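Long-range contacts in transcription factor E (Sulfolobus solfataricus, PDB 1Q1H), which aids archaeal transcription initiation by enhancing TATA-box recognition by TATA-box-binding protein and the recruitment of transcription factor B and RNA polymerase: residues L7-A12 with V23-L28; V63-T68 with F76-K81. All blocks are in the same frame, centred on the assembly; numbering follows the deposited sequence.

Contact 1 (L7-A12 with V23-L28); sequences LFINLA and VLRILL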
loop_
_atom_site.group_PDB
_atom_site.type_symbol
_atom_site.label_atom_id
_atom_site.label_comp_id
_atom_site.label_asym_id
_atom_site.label_seq_id
_atom_site.Cartn_x
_atom_site.Cartn_y
_atom_site.Cartn_z
ATOM N N LEU A 7 -1.681 7.401 12.939
ATOM C CA LEU A 7 -2.770 6.667 13.564
ATOM C C LEU A 7 -3.156 5.595 12.548
ATOM O O LEU A 7 -3.973 4.704 12.815
ATOM C CB LEU A 7 -3.947 7.616 13.821
ATOM C CG LEU A 7 -5.365 7.063 13.997
ATOM C CD1 LEU A 7 -5.427 6.156 15.219
ATOM C CD2 LEU A 7 -6.349 8.233 14.129
ATOM N N PHE A 8 -2.542 5.706 11.375
ATOM C CA PHE A 8 -2.773 4.794 10.262
ATOM C C PHE A 8 -1.678 3.730 10.295
ATOM O O PHE A 8 -1.963 2.532 10.221
ATOM C CB PHE A 8 -2.736 5.588 8.939
ATOM C CG PHE A 8 -3.248 4.828 7.744
ATOM C CD1 PHE A 8 -4.497 4.202 7.777
ATOM C CD2 PHE A 8 -2.488 4.751 6.578
ATOM C CE1 PHE A 8 -4.983 3.510 6.665
ATOM C CE2 PHE A 8 -2.960 4.061 5.459
ATOM C CZ PHE A 8 -4.206 3.442 5.502
ATOM N N ILE A 9 -0.430 4.176 10.428
ATOM C CA ILE A 9 0.719 3.282 10.477
ATOM C C ILE A 9 0.791 2.564 11.817
ATOM O O ILE A 9 1.612 1.675 12.015
ATOM C CB ILE A 9 2.023 4.069 10.249
ATOM C CG1 ILE A 9 1.965 4.747 8.876
ATOM C CG2 ILE A 9 3.235 3.139 10.336
ATOM C CD1 ILE A 9 3.242 5.442 8.470
ATOM N N ASN A 10 -0.082 2.958 12.734
ATOM C CA ASN A 10 -0.144 2.367 14.064
ATOM C C ASN A 10 -1.216 1.273 14.074
ATOM O O ASN A 10 -0.985 0.166 14.563
ATOM C CB ASN A 10 -0.452 3.464 15.097
ATOM C CG ASN A 10 -0.616 2.921 16.504
ATOM O OD1 ASN A 10 0.219 2.148 16.991
ATOM N ND2 ASN A 10 -1.693 3.333 17.173
ATOM N N LEU A 11 -2.388 1.582 13.532
ATOM C CA LEU A 11 -3.462 0.595 13.456
ATOM C C LEU A 11 -2.973 -0.562 12.595
ATOM O O LEU A 11 -3.384 -1.707 12.781
ATOM C CB LEU A 11 -4.716 1.204 12.821
ATOM C CG LEU A 11 -5.612 2.084 13.691
ATOM C CD1 LEU A 11 -6.523 2.911 12.799
ATOM C CD2 LEU A 11 -6.424 1.211 14.647
ATOM N N ALA A 12 -2.098 -0.249 11.644
ATOM C CA ALA A 12 -1.541 -1.264 10.764
ATOM C C ALA A 12 -0.708 -2.219 11.614
ATOM O O ALA A 12 -1.068 -3.387 11.793
ATOM C CB ALA A 12 -0.669 -0.612 9.698
ATOM N N VAL A 23 5.506 -1.003 3.320
ATOM C CA VAL A 23 4.807 -0.790 2.060
ATOM C C VAL A 23 3.858 0.393 2.153
ATOM O O VAL A 23 3.924 1.318 1.334
ATOM C CB VAL A 23 4.009 -2.050 1.638
ATOM C CG1 VAL A 23 2.809 -1.655 0.770
ATOM C CG2 VAL A 23 4.926 -3.005 0.858
ATOM N N LEU A 24 2.983 0.361 3.156
ATOM C CA LEU A 24 2.006 1.429 3.365
ATOM C C LEU A 24 2.698 2.782 3.308
ATOM O O LEU A 24 2.118 3.768 2.861
ATOM C CB LEU A 24 1.320 1.261 4.719
ATOM C CG LEU A 24 -0.063 1.892 4.867
ATOM C CD1 LEU A 24 -0.983 1.303 3.824
ATOM C CD2 LEU A 24 -0.623 1.642 6.272
ATOM N N ARG A 25 3.950 2.804 3.757
ATOM C CA ARG A 25 4.767 4.007 3.779
ATOM C C ARG A 25 4.950 4.663 2.412
ATOM O O ARG A 25 4.378 5.725 2.161
ATOM C CB ARG A 25 6.135 3.690 4.387
ATOM C CG ARG A 25 6.135 3.620 5.910
ATOM C CD ARG A 25 5.623 4.924 6.495
ATOM N NE ARG A 25 6.336 6.082 5.964
ATOM C CZ ARG A 25 5.807 7.296 5.833
ATOM N NH1 ARG A 25 4.548 7.526 6.191
ATOM N NH2 ARG A 25 6.541 8.285 5.343
ATOM N N ILE A 26 5.754 4.043 1.546
ATOM C CA ILE A 26 6.002 4.570 0.198
ATOM C C ILE A 26 4.712 5.146 -0.383
ATOM O O ILE A 26 4.715 6.196 -1.025
ATOM C CB ILE A 26 6.490 3.468 -0.787
ATOM C CG1 ILE A 26 7.895 2.981 -0.423
ATOM C CG2 ILE A 26 6.493 4.020 -2.203
ATOM C CD1 ILE A 26 8.007 2.357 0.954
ATOM N N LEU A 27 3.613 4.432 -0.163
ATOM C CA LEU A 27 2.314 4.860 -0.644
ATOM C C LEU A 27 1.985 6.210 -0.026
ATOM O O LEU A 27 1.841 7.204 -0.735
ATOM C CB LEU A 27 1.239 3.827 -0.264
ATOM C CG LEU A 27 1.173 2.485 -1.009
ATOM C CD1 LEU A 27 0.139 1.591 -0.364
ATOM C CD2 LEU A 27 0.815 2.715 -2.464
ATOM N N LEU A 28 1.881 6.242 1.304
ATOM C CA LEU A 28 1.563 7.476 2.030
ATOM C C LEU A 28 2.472 8.617 1.585
ATOM O O LEU A 28 2.098 9.781 1.679
ATOM C CB LEU A 28 1.678 7.253 3.552
ATOM C CG LEU A 28 0.603 6.345 4.183
ATOM C CD1 LEU A 28 0.912 6.013 5.631
ATOM C CD2 LEU A 28 -0.735 7.042 4.101
#

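Contact 2 (V63-T68 with F76-K81); sequences VSYRKT and FIYYWK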
loop_
_atom_site.group_PDB
_atom_site.type_symbol
_atom_site.label_atom_id
_atom_site.label_comp_id
_atom_site.label_asym_id
_atom_site.label_seq_id
_atom_site.Cartn_x
_atom_site.Cartn_y
_atom_site.Cartn_z
ATOM N N VAL A 63 -5.492 -0.226 2.271
ATOM C CA VAL A 63 -5.198 0.037 0.870
ATOM C C VAL A 63 -6.339 -0.502 0.003
ATOM O O VAL A 63 -7.052 -1.425 0.397
ATOM C CB VAL A 63 -3.842 -0.647 0.453
ATOM C CG1 VAL A 63 -3.771 -0.793 -1.039
ATOM C CG2 VAL A 63 -2.637 0.193 0.920
ATOM N N SER A 64 -6.524 0.098 -1.168
ATOM C CA SER A 64 -7.543 -0.340 -2.128
ATOM C C SER A 64 -6.877 -0.359 -3.487
ATOM O O SER A 64 -5.984 0.441 -3.746
ATOM C CB SER A 64 -8.729 0.631 -2.166
ATOM O OG SER A 64 -9.648 0.383 -1.111
ATOM N N TYR A 65 -7.293 -1.266 -4.355
ATOM C CA TYR A 65 -6.704 -1.324 -5.691
ATOM C C TYR A 65 -7.740 -1.132 -6.804
ATOM O O TYR A 65 -8.945 -1.083 -6.565
ATOM C CB TYR A 65 -5.960 -2.657 -5.898
ATOM C CG TYR A 65 -6.862 -3.869 -5.989
ATOM C CD1 TYR A 65 -7.302 -4.345 -7.220
ATOM C CD2 TYR A 65 -7.293 -4.519 -4.840
ATOM C CE1 TYR A 65 -8.154 -5.444 -7.305
ATOM C CE2 TYR A 65 -8.136 -5.609 -4.907
ATOM C CZ TYR A 65 -8.564 -6.072 -6.139
ATOM O OH TYR A 65 -9.385 -7.179 -6.188
ATOM N N ARG A 66 -7.239 -1.021 -8.025
ATOM C CA ARG A 66 -8.070 -0.862 -9.207
ATOM C C ARG A 66 -7.303 -1.454 -10.386
ATOM O O ARG A 66 -6.178 -1.032 -10.679
ATOM C CB ARG A 66 -8.376 0.623 -9.457
ATOM C CG ARG A 66 -7.676 1.263 -10.660
ATOM C CD ARG A 66 -8.330 2.600 -11.009
ATOM N NE ARG A 66 -7.669 3.327 -12.094
ATOM C CZ ARG A 66 -6.362 3.570 -12.139
ATOM N NH1 ARG A 66 -5.578 3.132 -11.172
ATOM N NH2 ARG A 66 -5.843 4.280 -13.129
ATOM N N LYS A 67 -7.885 -2.456 -11.036
ATOM C CA LYS A 67 -7.231 -3.058 -12.187
ATOM C C LYS A 67 -7.794 -2.428 -13.442
ATOM O O LYS A 67 -8.991 -2.503 -13.699
ATOM C CB LYS A 67 -7.444 -4.569 -12.234
ATOM C CG LYS A 67 -8.892 -5.035 -12.248
ATOM C CD LYS A 67 -8.995 -6.419 -12.890
ATOM C CE LYS A 67 -7.787 -7.289 -12.544
ATOM N NZ LYS A 67 -7.806 -8.676 -13.107
ATOM N N THR A 68 -6.925 -1.801 -14.219
ATOM C CA THR A 68 -7.347 -1.146 -15.439
ATOM C C THR A 68 -6.554 -1.653 -16.634
ATOM O O THR A 68 -5.326 -1.517 -16.681
ATOM C CB THR A 68 -7.201 0.388 -15.297
ATOM O OG1 THR A 68 -8.075 0.851 -14.257
ATOM C CG2 THR A 68 -7.570 1.092 -16.599
ATOM N N PHE A 76 -3.354 -6.186 -18.283
ATOM C CA PHE A 76 -4.182 -5.699 -17.170
ATOM C C PHE A 76 -3.286 -5.174 -16.056
ATOM O O PHE A 76 -2.240 -5.752 -15.774
ATOM C CB PHE A 76 -4.994 -6.858 -16.604
ATOM C CG PHE A 76 -4.135 -7.949 -15.997
ATOM C CD1 PHE A 76 -4.051 -8.102 -14.610
ATOM C CD2 PHE A 76 -3.378 -8.796 -16.816
ATOM C CE1 PHE A 76 -3.224 -9.084 -14.046
ATOM C CE2 PHE A 76 -2.550 -9.777 -16.267
ATOM C CZ PHE A 76 -2.473 -9.920 -14.879
ATOM N N ILE A 77 -3.693 -4.104 -15.393
ATOM C CA ILE A 77 -2.855 -3.579 -14.328
ATOM C C ILE A 77 -3.613 -3.212 -13.058
ATOM O O ILE A 77 -4.730 -2.710 -13.106
ATOM C CB ILE A 77 -2.067 -2.344 -14.800
ATOM C CG1 ILE A 77 -1.455 -2.611 -16.171
ATOM C CG2 ILE A 77 -0.945 -2.038 -13.818
ATOM C CD1 ILE A 77 -0.794 -1.390 -16.786
ATOM N N TYR A 78 -2.995 -3.480 -11.916
ATOM C CA TYR A 78 -3.603 -3.147 -10.640
ATOM C C TYR A 78 -2.869 -1.945 -10.091
ATOM O O TYR A 78 -1.641 -1.876 -10.176
ATOM C CB TYR A 78 -3.462 -4.291 -9.640
ATOM C CG TYR A 78 -4.183 -5.551 -10.027
ATOM C CD1 TYR A 78 -3.691 -6.376 -11.020
ATOM C CD2 TYR A 78 -5.349 -5.934 -9.373
ATOM C CE1 TYR A 78 -4.341 -7.562 -11.351
ATOM C CE2 TYR A 78 -6.005 -7.113 -9.696
ATOM C CZ TYR A 78 -5.494 -7.921 -10.683
ATOM O OH TYR A 78 -6.128 -9.094 -11.006
ATOM N N TYR A 79 -3.617 -0.992 -9.545
ATOM C CA TYR A 79 -2.999 0.179 -8.953
ATOM C C TYR A 79 -3.443 0.276 -7.509
ATOM O O TYR A 79 -4.611 0.073 -7.186
ATOM C CB TYR A 79 -3.371 1.448 -9.705
ATOM C CG TYR A 79 -2.659 1.603 -11.025
ATOM C CD1 TYR A 79 -3.087 0.915 -12.162
ATOM C CD2 TYR A 79 -1.572 2.461 -11.147
ATOM C CE1 TYR A 79 -2.453 1.088 -13.390
ATOM C CE2 TYR A 79 -0.926 2.642 -12.371
ATOM C CZ TYR A 79 -1.373 1.955 -13.487
ATOM O OH TYR A 79 -0.744 2.150 -14.695
ATOM N N TRP A 80 -2.500 0.577 -6.634
ATOM C CA TRP A 80 -2.806 0.669 -5.222
ATOM C C TRP A 80 -2.803 2.091 -4.699
ATOM O O TRP A 80 -2.106 2.964 -5.223
ATOM C CB TRP A 80 -1.820 -0.199 -4.442
ATOM C CG TRP A 80 -1.824 -1.583 -4.963
ATOM C CD1 TRP A 80 -1.131 -2.059 -6.040
ATOM C CD2 TRP A 80 -2.644 -2.660 -4.506
ATOM N NE1 TRP A 80 -1.476 -3.372 -6.284
ATOM C CE2 TRP A 80 -2.403 -3.763 -5.355
ATOM C CE3 TRP A 80 -3.562 -2.798 -3.464
ATOM C CZ2 TRP A 80 -3.041 -4.981 -5.191
ATOM C CZ3 TRP A 80 -4.195 -4.009 -3.299
ATOM C CH2 TRP A 80 -3.933 -5.088 -4.159
ATOM N N LYS A 81 -3.598 2.311 -3.660
ATOM C CA LYS A 81 -3.704 3.615 -3.037
ATOM C C LYS A 81 -3.990 3.327 -1.570
ATOM O O LYS A 81 -4.476 2.240 -1.240
ATOM C CB LYS A 81 -4.869 4.391 -3.668
ATOM C CG LYS A 81 -4.735 5.912 -3.655
ATOM C CD LYS A 81 -5.889 6.576 -4.405
ATOM C CE LYS A 81 -5.876 8.106 -4.264
ATOM N NZ LYS A 81 -7.048 8.766 -4.936
#

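Contact 1 (L7-A12 with V23-L28)
Phe8 reaches across to Leu24 and Leu28, joining two helices in the helical part of the winged helix domain. The axes of the two short helical segments come within 10.9 Å and run antiparallel, at 162°, so long side chains have to bridge the space. Leu24 and Leu28, one turn apart, supply the bumps: the Leu24 CD2 methyl fills the hollow between the Phe8 ring and Ala12 CB, the Leu28 CD1 methyl that between the ring edge and Ile9. The Phe8 ring is turned in by a chi1 of -168°, CG opposite the backbone N, and its CE2 meets Leu24 CD2 at 3.5 Å. Ala12 CB is 4.1 Å from Leu24 CD2, the small alanine leaving room for the leucine tip. Leu57 and Phe62 add apolar cover to Leu24 and Phe8 respectively. Ile9 CD1 lies at the edge of the Arg25 guanidinium, near its plane; Asp29 pairs with NH2, which lets an arginine sit at the rim of an apolar contact. Replacing Phe8 with an alanine is likely to open a gap between the helices and leave Leu24 and Leu28 without the ring they share. Leu28 CD1 lies in the ring's plane, 3.7 Å from Phe8 CD2 and 3.6 Å from Ile9 CG1.

Contact 2 (V63-T68 with F76-K81)
Tyr65 CB sits over one face of the Trp80 six-membered ring, 3.3 Å from its centroid and 9° off the normal, a CH-pi contact on the beta hairpin that forms the wing of the winged helix domain, which is involved in binding DNA in the preinitiation complex. On the same face of the hairpin, Lys67 CB covers a face of Tyr78, 3.9 Å from the ring centroid, while Tyr65 CD1 comes to that ring's edge. Tyr65, Tyr78 and Trp80 thus make an aromatic cluster; the Tyr65 and Tyr78 planes meet obliquely, at 46°. Tyr65 CG lies between its backbone N and carbonyl carbon (chi1 69°), which brings its ring alongside Trp80. This non-hydrogen-bonded pair brings the Tyr65 and Trp80 CA atoms to 4.4 Å, close enough for the rings to lie side by side, and helix 47-60 covers Trp80 through Leu54, Asn55 and Glu58. On the other face, the extended Arg66 brings NH1, salt-bridged to Glu33, to Tyr79 CB and CG, with NH2 farther out on the ring's face side. Paired backbone bonds knit the antiparallel strands at Ser64-Lys81 and Arg66-Tyr79: Arg66 N donates to Tyr79 O at 3.0 Å, and Tyr79 N to Arg66 O at 2.8 Å.

Contact 1 is buried and contact 2 lies largely at the surface, on opposite sides of the chain's centre, with their own centres about 17 Å apart. They hold different elements: two helices joined by side chains, with no hydrogen bond between the two segments, against two strands tied by a ladder of backbone bonds. Mostly aliphatic groups and one phenylalanine, with an arginine at the rim, therefore suit the first, whereas the second has tyrosines and basic chains that can face solvent, with Trp80 turned into the helices. The two meet where the hairpin starts: Val63 CG2 packs 3.4 Å from Leu27 CD1 and 3.5 Å from Leu24 CD1, so helix 21-30 joins the helical core to the base of the wing.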